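Local coordinates for ARF-like GTPase (Chlamydomonas reinhardtii, PDB 4M9Q), which belongs to the ADP-ribosylation factor family of P-loop proteins and holds phosphoaminophosphonic acid-guanylate ester together with a magnesium ion, at residues Arg62-Trp65 / Lys66-Ala70; Met92-Ala95 / Glu96-Asn100; Arg175-Pro178 / Arg179-Glu183. All coordinates share one frame; numbering follows the deposited sequence.

Contact 1: Arg62-Trp65 / Lys66-Ala70; sequences RGVW and KKYLA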
loop_
_atom_site.group_PDB
_atom_site.type_symbol
_atom_site.label_atom_id
_atom_site.label_comp_id
_atom_site.label_asym_id
_atom_site.label_seq_id
_atom_site.Cartn_x
_atom_site.Cartn_y
_atom_site.Cartn_z
ATOM N N ARG A 62 0.278 11.122 8.782
ATOM C CA ARG A 62 0.316 9.638 9.038
ATOM C C ARG A 62 -0.800 9.072 9.962
ATOM O O ARG A 62 -1.207 7.912 9.860
ATOM C CB ARG A 62 1.681 9.315 9.697
ATOM C CG ARG A 62 2.436 8.099 9.180
ATOM C CD ARG A 62 3.908 8.193 9.567
ATOM N NE ARG A 62 4.686 9.026 8.642
ATOM C CZ ARG A 62 5.983 9.333 8.776
ATOM N NH1 ARG A 62 6.682 8.914 9.832
ATOM N NH2 ARG A 62 6.579 10.084 7.854
ATOM N N GLY A 63 -1.256 9.871 10.906
ATOM C CA GLY A 63 -2.288 9.430 11.832
ATOM C C GLY A 63 -3.615 9.084 11.177
ATOM O O GLY A 63 -4.437 8.362 11.735
ATOM N N VAL A 64 -3.831 9.615 9.983
ATOM C CA VAL A 64 -5.016 9.336 9.211
ATOM C C VAL A 64 -5.066 7.889 8.762
ATOM O O VAL A 64 -6.154 7.341 8.575
ATOM C CB VAL A 64 -5.023 10.235 7.968
ATOM C CG1 VAL A 64 -6.049 9.766 6.936
ATOM C CG2 VAL A 64 -5.230 11.689 8.397
ATOM N N TRP A 65 -3.909 7.250 8.585
ATOM C CA TRP A 65 -3.905 5.885 8.068
ATOM C C TRP A 65 -4.836 5.001 8.820
ATOM O O TRP A 65 -5.635 4.291 8.204
ATOM C CB TRP A 65 -2.556 5.258 8.141
ATOM C CG TRP A 65 -1.536 5.882 7.267
ATOM C CD1 TRP A 65 -1.672 6.987 6.445
ATOM C CD2 TRP A 65 -0.163 5.483 7.143
ATOM N NE1 TRP A 65 -0.489 7.273 5.829
ATOM C CE2 TRP A 65 0.451 6.405 6.191
ATOM C CE3 TRP A 65 0.581 4.457 7.655
ATOM C CZ2 TRP A 65 1.764 6.324 5.839
ATOM C CZ3 TRP A 65 1.928 4.363 7.290
ATOM C CH2 TRP A 65 2.509 5.289 6.416
ATOM N N LYS A 66 -4.807 5.054 10.159
ATOM C CA LYS A 66 -5.620 4.112 10.916
ATOM C C LYS A 66 -7.102 4.247 10.665
ATOM O O LYS A 66 -7.863 3.321 10.923
ATOM C CB LYS A 66 -5.290 4.045 12.418
ATOM C CG LYS A 66 -4.677 5.256 13.093
ATOM C CD LYS A 66 -5.723 6.213 13.598
ATOM C CE LYS A 66 -5.446 6.677 15.014
ATOM N NZ LYS A 66 -6.510 7.683 15.348
ATOM N N LYS A 67 -7.525 5.376 10.120
ATOM C CA LYS A 67 -8.959 5.588 9.866
ATOM C C LYS A 67 -9.443 4.778 8.667
ATOM O O LYS A 67 -10.647 4.654 8.467
ATOM C CB LYS A 67 -9.273 7.077 9.686
ATOM C CG LYS A 67 -8.667 7.905 10.792
ATOM C CD LYS A 67 -9.540 9.092 11.112
ATOM C CE LYS A 67 -9.190 9.709 12.461
ATOM N NZ LYS A 67 -10.459 10.126 13.094
ATOM N N TYR A 68 -8.505 4.202 7.918
ATOM C CA TYR A 68 -8.815 3.412 6.745
ATOM C C TYR A 68 -8.640 1.922 6.949
ATOM O O TYR A 68 -9.027 1.129 6.053
ATOM C CB TYR A 68 -7.908 3.821 5.580
ATOM C CG TYR A 68 -8.265 5.137 4.973
ATOM C CD1 TYR A 68 -9.007 5.194 3.796
ATOM C CD2 TYR A 68 -7.885 6.332 5.579
ATOM C CE1 TYR A 68 -9.353 6.402 3.228
ATOM C CE2 TYR A 68 -8.239 7.554 5.025
ATOM C CZ TYR A 68 -8.965 7.577 3.843
ATOM O OH TYR A 68 -9.306 8.766 3.252
ATOM N N LEU A 69 -8.024 1.501 8.045
ATOM C CA LEU A 69 -7.538 0.117 8.060
ATOM C C LEU A 69 -8.666 -0.874 8.207
ATOM O O LEU A 69 -8.514 -2.047 7.836
ATOM C CB LEU A 69 -6.467 -0.091 9.105
ATOM C CG LEU A 69 -5.222 0.771 8.847
ATOM C CD1 LEU A 69 -4.252 0.630 10.018
ATOM C CD2 LEU A 69 -4.553 0.421 7.510
ATOM N N ALA A 70 -9.814 -0.391 8.686
ATOM C CA ALA A 70 -11.010 -1.228 8.857
ATOM C C ALA A 70 -11.691 -1.511 7.543
ATOM O O ALA A 70 -12.292 -2.573 7.372
ATOM C CB ALA A 70 -12.005 -0.574 9.823
#
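Val64 and Tyr68, four residues apart, lie side by side and point the same way, with Val64 CG1 resting 3.7 Å from Tyr68 CE2. Val64 turns CG1 anti to its backbone N (chi1 166°), and this is the branch that meets the phenol ring. The ring also brings its edge to the backbone: Val64 O lies in the ring plane, 3.6 Å from Tyr68 CD2. Beyond the segments, Tyr68 meets the ring of Phe53, the two planes inclined at about 55°.

Trp65 heads another way. One face of its indole carries the aliphatic part of Arg62, whose CG stands 3.8 Å above the ring plane, offset toward the rim. NE1 is bonded to Gly56 O, which ties down the rotation of the indole, while Thr93 and Val97 of helix 87-99 touch the same side chain. Arg62 reaches on past the indole to a salt bridge with Glu89 and a hydrogen bond to Gly57 O. Leu69 follows one turn after Trp65, and its CG packs 3.6 Å from Trp65 O. On the exposed side, the bent chain of Lys66 folds back so that CD comes to 3.1 Å from Gly63 O, a close methylene-to-carbonyl contact and not a hydrogen bond.

Two backbone bonds between residues three apart join the segments: Lys67 N donates to Val64 O at 2.9 Å and Tyr68 N to Trp65 O at 2.9 Å.

The stretch follows strand 48-55 and the glycines that include Gly56 and Gly57, and Trp65 comes within about 7 Å of the bound phosphoaminophosphonic acid-guanylate ester; this placement is consistent with the switch II region of ARF-like GTPases.

Contact 2: Met92-Ala95 / Glu96-Asn100; sequences MTMA and EVLEN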
loop_
_atom_site.group_PDB
_atom_site.type_symbol
_atom_site.label_atom_id
_atom_site.label_comp_id
_atom_site.label_asym_id
_atom_site.label_seq_id
_atom_site.Cartn_x
_atom_site.Cartn_y
_atom_site.Cartn_z
ATOM N N MET A 92 9.236 1.289 11.792
ATOM C CA MET A 92 8.391 1.617 12.936
ATOM C C MET A 92 7.000 1.959 12.421
ATOM O O MET A 92 5.991 1.670 13.060
ATOM C CB MET A 92 8.953 2.789 13.737
ATOM C CG MET A 92 10.279 2.498 14.432
ATOM S SD MET A 92 10.785 3.768 15.627
ATOM C CE MET A 92 9.828 5.228 15.143
ATOM N N THR A 93 6.944 2.578 11.251
ATOM C CA THR A 93 5.669 3.017 10.706
ATOM C C THR A 93 4.820 1.814 10.281
ATOM O O THR A 93 3.603 1.743 10.537
ATOM C CB THR A 93 5.907 3.955 9.523
ATOM O OG1 THR A 93 6.523 5.153 10.006
ATOM C CG2 THR A 93 4.661 4.317 8.915
ATOM N N MET A 94 5.469 0.853 9.658
ATOM C CA MET A 94 4.780 -0.365 9.293
ATOM C C MET A 94 4.363 -1.121 10.547
ATOM O O MET A 94 3.252 -1.620 10.623
ATOM C CB MET A 94 5.632 -1.248 8.393
ATOM C CG MET A 94 4.807 -2.370 7.769
ATOM S SD MET A 94 5.627 -3.146 6.349
ATOM C CE MET A 94 7.115 -3.596 7.200
ATOM N N ALA A 95 5.243 -1.190 11.532
ATOM C CA ALA A 95 4.902 -1.863 12.787
ATOM C C ALA A 95 3.552 -1.330 13.341
ATOM O O ALA A 95 2.655 -2.099 13.654
ATOM C CB ALA A 95 6.023 -1.701 13.817
ATOM N N GLU A 96 3.428 -0.009 13.439
ATOM C CA GLU A 96 2.210 0.610 13.894
ATOM C C GLU A 96 0.973 0.129 13.114
ATOM O O GLU A 96 -0.088 -0.123 13.704
ATOM C CB GLU A 96 2.305 2.127 13.772
ATOM C CG GLU A 96 2.672 2.860 15.059
ATOM C CD GLU A 96 1.703 3.999 15.365
ATOM O OE1 GLU A 96 1.170 4.628 14.397
ATOM O OE2 GLU A 96 1.470 4.252 16.587
ATOM N N VAL A 97 1.104 0.027 11.796
ATOM C CA VAL A 97 0.018 -0.430 10.973
ATOM C C VAL A 97 -0.292 -1.872 11.333
ATOM O O VAL A 97 -1.428 -2.237 11.577
ATOM C CB VAL A 97 0.376 -0.328 9.468
ATOM C CG1 VAL A 97 -0.625 -1.101 8.633
ATOM C CG2 VAL A 97 0.436 1.132 9.027
ATOM N N LEU A 98 0.732 -2.701 11.402
ATOM C CA LEU A 98 0.521 -4.114 11.691
ATOM C C LEU A 98 -0.071 -4.397 13.087
ATOM O O LEU A 98 -0.828 -5.355 13.233
ATOM C CB LEU A 98 1.836 -4.897 11.515
ATOM C CG LEU A 98 2.477 -4.933 10.119
ATOM C CD1 LEU A 98 3.779 -5.719 10.258
ATOM C CD2 LEU A 98 1.569 -5.490 9.036
ATOM N N GLU A 99 0.286 -3.568 14.074
ATOM C CA GLU A 99 -0.186 -3.707 15.457
ATOM C C GLU A 99 -1.690 -3.472 15.492
ATOM O O GLU A 99 -2.408 -4.067 16.287
ATOM C CB GLU A 99 0.508 -2.678 16.371
ATOM C CG GLU A 99 1.021 -3.237 17.693
ATOM C CD GLU A 99 0.674 -2.376 18.910
ATOM O OE1 GLU A 99 0.422 -2.956 19.993
ATOM O OE2 GLU A 99 0.651 -1.130 18.782
ATOM N N ASN A 100 -2.154 -2.593 14.608
ATOM C CA ASN A 100 -3.570 -2.238 14.518
ATOM C C ASN A 100 -4.473 -3.450 14.363
ATOM O O ASN A 100 -4.203 -4.371 13.618
ATOM C CB ASN A 100 -3.846 -1.264 13.375
ATOM C CG ASN A 100 -5.288 -0.744 13.382
ATOM O OD1 ASN A 100 -6.253 -1.458 12.993
ATOM N ND2 ASN A 100 -5.447 0.517 13.811
#
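Met94 and Leu98 supply the apolar part of this one-turn contact, lying alongside each other and pointing the same way, with Met94 CG 4.2 Å from Leu98 CG. The methionine keeps an extended course through its first two torsions, with CG anti to the backbone N (chi1 -168°), and bends only at the thioether. Leu98 CG also sits 3.4 Å from Met94 O, so the isobutyl group covers the carbonyl that its own backbone N is using. Val97 repeats this one residue earlier: CG2, the branch beside the backbone N, lies 3.6 Å from Thr93 O.

Hydrogen bonding across the segments is carried by the backbone, in four successive i to i+4 steps. Glu96 N donates to Met92 O, Val97 N to Thr93 O, Leu98 N to Met94 O and Glu99 N to Ala95 O, over distances of 2.8 to 3.3 Å.

Polar side chains act outside this ladder. Thr93 OG1 is bonded to Glu89 O, one turn back; its methyl CG2 packs on Trp65, and the side chain also touches Leu12. Asn100 is the first residue to depart from helical torsions (psi 137°), and its N makes weak bonds to Glu96 O and Val97 O. Its OD1 accepts from Phe102 N, the bond of an Asx turn, at the point where the chain leaves the helix.

Thr93, Met94 and Val97 form the buried flank, touching Tyr77 and Ile75 of strand 74-80, while Met92, Ala95, Glu96 and Glu99 are exposed. This amphipathic pattern belongs to the helix of a beta-alpha-beta unit, here strand 74-80, helix 87-99 and strand 108-113, in the P-loop fold of small GTPases.

Contact 3: Arg175-Pro178 / Arg179-Glu183; sequences RLDP and RVQTE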
loop_
_atom_site.group_PDB
_atom_site.type_symbol
_atom_site.label_atom_id
_atom_site.label_comp_id
_atom_site.label_asym_id
_atom_site.label_seq_id
_atom_site.Cartn_x
_atom_site.Cartn_y
_atom_site.Cartn_z
ATOM N N ARG A 175 -13.628 -15.395 3.577
ATOM C CA ARG A 175 -13.530 -15.061 4.994
ATOM C C ARG A 175 -13.258 -13.584 5.190
ATOM O O ARG A 175 -13.834 -12.950 6.060
ATOM C CB ARG A 175 -12.413 -15.880 5.642
ATOM C CG ARG A 175 -12.831 -17.323 5.896
ATOM C CD ARG A 175 -11.674 -18.227 6.290
ATOM N NE ARG A 175 -10.778 -18.525 5.165
ATOM C CZ ARG A 175 -9.941 -19.563 5.110
ATOM N NH1 ARG A 175 -9.872 -20.448 6.110
ATOM N NH2 ARG A 175 -9.163 -19.725 4.038
ATOM N N LEU A 176 -12.381 -13.042 4.360
ATOM C CA LEU A 176 -11.911 -11.672 4.503
ATOM C C LEU A 176 -12.976 -10.592 4.249
ATOM O O LEU A 176 -13.047 -9.578 4.968
ATOM C CB LEU A 176 -10.747 -11.458 3.538
ATOM C CG LEU A 176 -9.791 -10.309 3.809
ATOM C CD1 LEU A 176 -9.436 -10.211 5.284
ATOM C CD2 LEU A 176 -8.544 -10.535 2.980
ATOM N N ASP A 177 -13.785 -10.784 3.209
ATOM C CA ASP A 177 -14.666 -9.711 2.765
ATOM C C ASP A 177 -15.752 -9.415 3.792
ATOM O O ASP A 177 -15.954 -8.254 4.161
ATOM C CB ASP A 177 -15.248 -9.997 1.388
ATOM C CG ASP A 177 -16.047 -8.841 0.871
ATOM O OD1 ASP A 177 -17.256 -9.022 0.555
ATOM O OD2 ASP A 177 -15.462 -7.743 0.814
ATOM N N PRO A 178 -16.455 -10.459 4.272
ATOM C CA PRO A 178 -17.449 -10.250 5.342
ATOM C C PRO A 178 -16.874 -9.541 6.555
ATOM O O PRO A 178 -17.490 -8.599 7.053
ATOM C CB PRO A 178 -17.866 -11.662 5.729
ATOM C CG PRO A 178 -17.582 -12.507 4.538
ATOM C CD PRO A 178 -16.402 -11.875 3.840
ATOM N N ARG A 179 -15.688 -9.959 6.989
ATOM C CA ARG A 179 -14.987 -9.280 8.054
ATOM C C ARG A 179 -14.758 -7.818 7.675
ATOM O O ARG A 179 -15.037 -6.938 8.468
ATOM C CB ARG A 179 -13.656 -9.978 8.368
ATOM C CG ARG A 179 -12.665 -9.084 9.120
ATOM C CD ARG A 179 -11.738 -9.874 10.020
ATOM N NE ARG A 179 -10.396 -9.996 9.458
ATOM C CZ ARG A 179 -9.416 -9.108 9.611
ATOM N NH1 ARG A 179 -9.585 -7.963 10.280
ATOM N NH2 ARG A 179 -8.248 -9.374 9.071
ATOM N N VAL A 180 -14.267 -7.548 6.476
ATOM C CA VAL A 180 -14.033 -6.157 6.106
ATOM C C VAL A 180 -15.348 -5.398 6.146
ATOM O O VAL A 180 -15.440 -4.338 6.758
ATOM C CB VAL A 180 -13.340 -5.994 4.733
ATOM C CG1 VAL A 180 -13.326 -4.522 4.297
ATOM C CG2 VAL A 180 -11.942 -6.601 4.803
ATOM N N GLN A 181 -16.369 -5.950 5.515
ATOM C CA GLN A 181 -17.659 -5.256 5.441
ATOM C C GLN A 181 -18.205 -4.979 6.812
ATOM O O GLN A 181 -18.662 -3.886 7.085
ATOM C CB GLN A 181 -18.665 -6.053 4.582
ATOM C CG GLN A 181 -18.376 -5.940 3.080
ATOM C CD GLN A 181 -18.414 -4.492 2.580
ATOM O OE1 GLN A 181 -17.390 -3.815 2.488
ATOM N NE2 GLN A 181 -19.609 -4.005 2.282
ATOM N N THR A 182 -18.119 -5.969 7.684
ATOM C CA THR A 182 -18.648 -5.838 9.042
ATOM C C THR A 182 -17.829 -4.845 9.858
ATOM O O THR A 182 -18.405 -3.942 10.468
ATOM C CB THR A 182 -18.655 -7.194 9.780
ATOM O OG1 THR A 182 -19.193 -8.207 8.916
ATOM C CG2 THR A 182 -19.498 -7.122 11.052
ATOM N N GLU A 183 -16.496 -5.038 9.867
ATOM C CA GLU A 183 -15.534 -4.157 10.572
ATOM C C GLU A 183 -15.662 -2.713 10.083
ATOM O O GLU A 183 -15.774 -1.800 10.893
ATOM C CB GLU A 183 -14.069 -4.669 10.462
ATOM C CG GLU A 183 -13.368 -4.376 9.122
ATOM C CD GLU A 183 -11.885 -4.833 8.975
ATOM O OE1 GLU A 183 -11.415 -5.027 7.838
ATOM O OE2 GLU A 183 -11.156 -4.976 9.968
#
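Asp177 lies alongside Gln181 one helical turn on, the two side chains pointing the same way with carboxylate and amide planes only 12° apart. The overlap is with the aliphatic part of the glutamine, since OD2 of Asp177 is 4.1 Å from CG of Gln181. The polar partner of that carboxylate lies elsewhere: OD2 is hydrogen-bonded to NE2 of His73. A chi1 of -175° sets CG of Asp177 anti to the backbone N, where the carboxylate lies beside Gln181.

On another flank Leu176 and Arg179 cross obliquely, and CD1 of the leucine comes to 4.1 Å from NH2 of the guanidinium. Leu176 also borders Val180, whose CG2 lies 3.2 Å from Leu176 O. Arg179 bends at chi3, which takes NH1 toward Glu183 OE2, a salt bridge at 3.4 Å; because Glu183 was modelled in two conformers, this pairing describes one of them. In that conformer OE1 makes a salt bridge with Lys106.

Pro178 is one of two irregular points, Arg175 N being the other. The proline nitrogen carries no hydrogen, so the bond to the preceding turn is missing and the helix is kinked here. Its carbonyl is gripped twice by one residue: Thr182 N donates to Pro178 O at 2.8 Å, and Thr182 OG1 to the same oxygen at 2.6 Å. The hydroxyl lies beside the threonine's backbone N (chi1 -46°) and approaches from above the carbonyl plane.

Gln181 N and Val180 N make the i to i+4 bonds to Asp177 O and Leu176 O. The proline thus costs helix 157-190 a backbone hydrogen bond at the kink, while the threonine hydroxyl gives the next turn an additional one, and the charged side chains fasten this segment to the loop residues His73 and Lys106.

How the contacts relate
The three contacts follow in series along the chain. Contact 1 lies in the connection between strands 48-55 and 74-80, contact 2 on helix 87-99, and contact 3 on the long helix 157-190. Contacts 1 and 2 have centres 11 Å apart and pack directly, Trp65 CE3 lying 3.6 Å from Val97 CG2. Contact 3 is about 17 Å from contact 1, centre to centre, and meets it where Val180 CG1 approaches Ala70 O at 3.8 Å. Contacts 2 and 3 do not touch, their nearest atoms being about 7 Å apart. Residues 62-70 thus connect the nucleotide side of the fold, through Trp65, with the C-terminal helix, through Ala70.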